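Local coordinates for protein Emp46p (Saccharomyces cerevisiae, PDB 2A6V) that serves as a calcium-independent cargo receptor with a potassium-bound, lectin-like carbohydrate recognition domain, involved in the secretion of glycoproteins, at residues A[106-116]-A[125-136]. Numbering follows the deposited sequence.
With K (potassium ion), chain C.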
loop_
_atom_site.group_PDB
_atom_site.type_symbol
_atom_site.label_atom_id
_atom_site.label_comp_id
_atom_site.label_asym_id
_atom_site.label_seq_id
_atom_site.Cartn_x
_atom_site.Cartn_y
_atom_site.Cartn_z
ATOM N N LYS A 106 -4.207 -5.002 -14.083
ATOM C CA LYS A 106 -5.055 -3.838 -14.258
ATOM C C LYS A 106 -6.502 -4.171 -13.883
ATOM O O LYS A 106 -7.264 -3.302 -13.441
ATOM C CB LYS A 106 -4.993 -3.336 -15.704
ATOM C CG LYS A 106 -3.652 -2.714 -16.063
ATOM C CD LYS A 106 -3.694 -1.866 -17.340
ATOM C CE LYS A 106 -3.810 -2.705 -18.586
ATOM N NZ LYS A 106 -3.613 -1.882 -19.819
ATOM N N LYS A 107 -6.878 -5.437 -14.065
ATOM C CA LYS A 107 -8.187 -5.919 -13.666
ATOM C C LYS A 107 -8.091 -6.595 -12.295
ATOM O O LYS A 107 -7.491 -7.667 -12.140
ATOM C CB LYS A 107 -8.744 -6.892 -14.717
ATOM C CG LYS A 107 -10.209 -7.250 -14.493
ATOM C CD LYS A 107 -10.714 -8.322 -15.482
ATOM C CE LYS A 107 -10.575 -7.911 -16.934
ATOM N NZ LYS A 107 -11.245 -6.621 -17.250
ATOM N N PHE A 108 -8.656 -5.939 -11.291
ATOM C CA PHE A 108 -8.608 -6.444 -9.923
ATOM C C PHE A 108 -9.889 -6.048 -9.202
ATOM O O PHE A 108 -10.657 -5.217 -9.678
ATOM C CB PHE A 108 -7.362 -5.919 -9.185
ATOM C CG PHE A 108 -7.387 -4.440 -8.914
ATOM C CD1 PHE A 108 -7.876 -3.932 -7.712
ATOM C CD2 PHE A 108 -6.928 -3.554 -9.859
ATOM C CE1 PHE A 108 -7.901 -2.552 -7.490
ATOM C CE2 PHE A 108 -6.950 -2.196 -9.642
ATOM C CZ PHE A 108 -7.431 -1.689 -8.455
ATOM N N ASN A 109 -10.100 -6.685 -8.065
ATOM C CA ASN A 109 -11.254 -6.460 -7.236
ATOM C C ASN A 109 -10.757 -5.959 -5.898
ATOM O O ASN A 109 -10.222 -6.710 -5.080
ATOM C CB ASN A 109 -12.040 -7.757 -7.072
ATOM C CG ASN A 109 -13.441 -7.518 -6.598
ATOM O OD1 ASN A 109 -13.701 -6.643 -5.764
ATOM N ND2 ASN A 109 -14.379 -8.293 -7.148
ATOM N N GLY A 110 -10.879 -4.663 -5.692
ATOM C CA GLY A 110 -10.458 -4.092 -4.439
ATOM C C GLY A 110 -10.109 -2.637 -4.519
ATOM O O GLY A 110 -10.624 -1.902 -5.359
ATOM N N LEU A 111 -9.207 -2.240 -3.628
ATOM C CA LEU A 111 -8.840 -0.861 -3.378
ATOM C C LEU A 111 -7.350 -0.705 -3.586
ATOM O O LEU A 111 -6.563 -1.519 -3.105
ATOM C CB LEU A 111 -9.205 -0.492 -1.947
ATOM C CG LEU A 111 -8.671 0.821 -1.393
ATOM C CD1 LEU A 111 -9.273 2.053 -2.115
ATOM C CD2 LEU A 111 -8.927 0.899 0.112
ATOM N N MET A 112 -6.983 0.309 -4.360
ATOM C CA MET A 112 -5.601 0.688 -4.581
ATOM C C MET A 112 -5.443 2.140 -4.156
ATOM O O MET A 112 -6.093 3.030 -4.727
ATOM C CB MET A 112 -5.241 0.554 -6.062
ATOM C CG MET A 112 -3.794 0.890 -6.368
ATOM S SD MET A 112 -3.327 0.963 -8.091
ATOM C CE MET A 112 -4.192 2.421 -8.598
ATOM N N ILE A 113 -4.535 2.403 -3.225
ATOM C CA ILE A 113 -4.197 3.742 -2.775
ATOM C C ILE A 113 -2.801 4.022 -3.293
ATOM O O ILE A 113 -1.841 3.325 -2.933
ATOM C CB ILE A 113 -4.272 3.858 -1.235
ATOM C CG1 ILE A 113 -5.704 3.520 -0.762
ATOM C CG2 ILE A 113 -3.818 5.230 -0.785
ATOM C CD1 ILE A 113 -5.887 3.507 0.749
ATOM N N LEU A 114 -2.668 5.029 -4.144
ATOM C CA LEU A 114 -1.510 5.195 -4.962
ATOM C C LEU A 114 -0.838 6.519 -4.680
ATOM O O LEU A 114 -1.495 7.559 -4.697
ATOM C CB LEU A 114 -1.921 5.121 -6.428
ATOM C CG LEU A 114 -0.850 5.364 -7.460
ATOM C CD1 LEU A 114 0.268 4.334 -7.411
ATOM C CD2 LEU A 114 -1.508 5.365 -8.833
ATOM N N LEU A 115 0.470 6.483 -4.416
ATOM C CA LEU A 115 1.347 7.635 -4.366
ATOM C C LEU A 115 2.092 7.697 -5.677
ATOM O O LEU A 115 2.878 6.797 -6.002
ATOM C CB LEU A 115 2.347 7.562 -3.216
ATOM C CG LEU A 115 1.772 7.900 -1.847
ATOM C CD1 LEU A 115 0.677 6.915 -1.404
ATOM C CD2 LEU A 115 2.836 8.006 -0.828
ATOM N N ARG A 116 1.822 8.727 -6.468
ATOM C CA ARG A 116 2.487 8.896 -7.755
ATOM C C ARG A 116 2.367 10.344 -8.184
ATOM O O ARG A 116 1.791 11.163 -7.464
ATOM C CB ARG A 116 1.892 7.967 -8.816
ATOM C CG ARG A 116 0.562 8.377 -9.420
ATOM C CD ARG A 116 0.354 7.852 -10.846
ATOM N NE ARG A 116 -0.910 8.312 -11.410
ATOM C CZ ARG A 116 -1.123 8.519 -12.702
ATOM N NH1 ARG A 116 -0.157 8.286 -13.594
ATOM N NH2 ARG A 116 -2.306 8.974 -13.110
ATOM N N VAL A 125 -1.831 11.433 -3.401
ATOM C CA VAL A 125 -2.484 10.185 -3.089
ATOM C C VAL A 125 -3.769 10.151 -3.902
ATOM O O VAL A 125 -4.575 11.075 -3.827
ATOM C CB VAL A 125 -2.835 10.080 -1.572
ATOM C CG1 VAL A 125 -3.527 8.785 -1.254
ATOM C CG2 VAL A 125 -1.607 10.229 -0.718
ATOM N N THR A 126 -3.956 9.108 -4.680
ATOM C CA THR A 126 -5.214 8.856 -5.386
ATOM C C THR A 126 -5.717 7.476 -5.059
ATOM O O THR A 126 -4.922 6.528 -4.995
ATOM C CB THR A 126 -5.083 9.057 -6.913
ATOM O OG1 THR A 126 -3.898 8.409 -7.417
ATOM C CG2 THR A 126 -4.941 10.548 -7.242
ATOM N N ALA A 127 -7.001 7.363 -4.765
ATOM C CA ALA A 127 -7.611 6.121 -4.323
ATOM C C ALA A 127 -8.573 5.615 -5.385
ATOM O O ALA A 127 -9.456 6.356 -5.835
ATOM C CB ALA A 127 -8.319 6.334 -2.993
ATOM N N TYR A 128 -8.403 4.359 -5.773
ATOM C CA TYR A 128 -9.165 3.762 -6.854
ATOM C C TYR A 128 -9.848 2.505 -6.347
ATOM O O TYR A 128 -9.269 1.712 -5.603
ATOM C CB TYR A 128 -8.222 3.357 -7.982
ATOM C CG TYR A 128 -7.600 4.481 -8.751
ATOM C CD1 TYR A 128 -8.134 4.878 -9.972
ATOM C CD2 TYR A 128 -6.451 5.118 -8.304
ATOM C CE1 TYR A 128 -7.561 5.891 -10.702
ATOM C CE2 TYR A 128 -5.856 6.157 -9.062
ATOM C CZ TYR A 128 -6.448 6.540 -10.263
ATOM O OH TYR A 128 -5.892 7.557 -11.020
ATOM N N LEU A 129 -11.074 2.287 -6.801
ATOM C CA LEU A 129 -11.784 1.047 -6.595
ATOM C C LEU A 129 -11.972 0.343 -7.926
ATOM O O LEU A 129 -12.244 0.980 -8.938
ATOM C CB LEU A 129 -13.151 1.349 -5.986
ATOM C CG LEU A 129 -13.212 1.587 -4.497
ATOM C CD1 LEU A 129 -14.589 2.173 -4.130
ATOM C CD2 LEU A 129 -12.949 0.310 -3.736
ATOM N N ASN A 130 -11.802 -0.968 -7.940
ATOM C CA ASN A 130 -12.122 -1.772 -9.105
ATOM C C ASN A 130 -12.917 -2.974 -8.615
ATOM O O ASN A 130 -12.669 -3.482 -7.539
ATOM C CB ASN A 130 -10.838 -2.188 -9.835
ATOM C CG ASN A 130 -11.103 -2.723 -11.231
ATOM O OD1 ASN A 130 -12.259 -2.909 -11.635
ATOM N ND2 ASN A 130 -10.035 -2.972 -11.982
ATOM N N ASP A 131 -13.910 -3.383 -9.396
ATOM C CA ASP A 131 -14.774 -4.511 -9.040
ATOM C C ASP A 131 -14.450 -5.788 -9.799
ATOM O O ASP A 131 -15.227 -6.754 -9.769
ATOM C CB ASP A 131 -16.244 -4.132 -9.251
ATOM C CG ASP A 131 -16.568 -3.782 -10.692
ATOM O OD1 ASP A 131 -15.709 -3.942 -11.588
ATOM O OD2 ASP A 131 -17.679 -3.327 -11.021
ATOM N N GLY A 132 -13.321 -5.802 -10.503
ATOM C CA GLY A 132 -12.843 -7.008 -11.152
ATOM C C GLY A 132 -13.339 -7.215 -12.574
ATOM O O GLY A 132 -12.912 -8.165 -13.226
ATOM N N THR A 133 -14.195 -6.323 -13.069
ATOM C CA THR A 133 -14.837 -6.498 -14.384
ATOM C C THR A 133 -14.149 -5.717 -15.505
ATOM O O THR A 133 -14.370 -6.002 -16.680
ATOM C CB THR A 133 -16.326 -6.076 -14.333
ATOM O OG1 THR A 133 -16.440 -4.667 -14.118
ATOM C CG2 THR A 133 -17.057 -6.695 -13.142
ATOM N N LYS A 134 -13.332 -4.725 -15.151
ATOM C CA LYS A 134 -12.681 -3.883 -16.158
ATOM C C LYS A 134 -11.218 -3.604 -15.807
ATOM O O LYS A 134 -10.806 -3.740 -14.653
ATOM C CB LYS A 134 -13.449 -2.565 -16.309
ATOM C CG LYS A 134 -13.414 -1.961 -17.706
ATOM C CD LYS A 134 -13.901 -0.515 -17.686
ATOM C CE LYS A 134 -14.081 0.044 -19.089
ATOM N NZ LYS A 134 -14.354 1.516 -19.079
ATOM N N ASP A 135 -10.446 -3.243 -16.828
ATOM C CA ASP A 135 -9.048 -2.855 -16.672
ATOM C C ASP A 135 -8.996 -1.415 -16.198
ATOM O O ASP A 135 -9.607 -0.525 -16.797
ATOM C CB ASP A 135 -8.304 -2.918 -18.010
ATOM C CG ASP A 135 -7.812 -4.306 -18.364
ATOM O OD1 ASP A 135 -7.171 -4.411 -19.427
ATOM O OD2 ASP A 135 -7.982 -5.337 -17.674
ATOM N N LEU A 136 -8.268 -1.185 -15.120
ATOM C CA LEU A 136 -7.993 0.164 -14.665
ATOM C C LEU A 136 -6.891 0.736 -15.535
ATOM O O LEU A 136 -5.763 0.222 -15.511
ATOM C CB LEU A 136 -7.543 0.140 -13.200
ATOM C CG LEU A 136 -7.515 1.468 -12.421
ATOM C CD1 LEU A 136 -7.424 1.200 -10.917
ATOM C CD2 LEU A 136 -6.351 2.366 -12.813
HETATM K K K C . -6.967 8.561 -13.474
HETATM O O HOH W 1 -1.591 9.546 -6.866
HETATM O O HOH W 2 -3.588 8.735 -10.135
HETATM O O HOH W 3 -5.262 10.808 -13.458
HETATM O O HOH W 4 -9.046 10.496 -13.226
#
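Strands 111-115 and 125-131 run antiparallel at 162°, and pairs of backbone hydrogen bonds join Gly-110 to Asn-130, Met-112 to Tyr-128 and Leu-114 to Thr-126. They are neighbours in one sheet of the legume-lectin-like beta sandwich.

Leu-111, Ile-113, Val-125 and Ala-127 share one face. Ile-113 CG2 meets Val-125 CG1 at 3.6 Å. Strands 171-176 and 179-184 of the other sheet pack against this face.

Tyr-128 and Met-112 lie side by side on the other face. The Met-112 chain is extended to SD and bends at its last torsion (chi3 69°), which brings CE to 3.5 Å from Tyr-128 CD2. Tyr-128 OH binds the potassium ion at 2.9 Å, with the ion at the ring edge, in its plane. Two waters and the backbone oxygens of Ile-138, Glu-139 and Ser-141 complete the site. Another water donates to Tyr-128 OH at 2.7 Å and accepts from Thr-126 OG1 and Arg-116 NE. Arg-116 also forms a salt bridge with Asp-119.

Near the end of strand 125-131, Asn-130 CB sits over the centre of the Phe-108 ring in a CH-pi contact, 3.7 Å from CB to the ring centroid. Leu-136 CD1 touches the edge of that ring. The Asn-130 amide stands 78° from the ring plane. Asn-130 ND2 donates a nearly straight hydrogen bond to Lys-134 O at 2.9 Å, while OD1 accepts from Gly-132 N in an Asx turn. Leu-136 N donates a hydrogen bond to Lys-106 O at 2.9 Å. The Lys-107 chain bends at its last two torsions, which puts NZ 3.5 Å from Asp-135 OD2 in a salt bridge and within a weak hydrogen bond of Thr-133 O.

The tyrosine hydroxyl is thus shared between ion and water. The backbone pair with Met-112 and its methyl contact are consistent with a fixed ring position, and the water links the potassium site to Thr-126 and Arg-116.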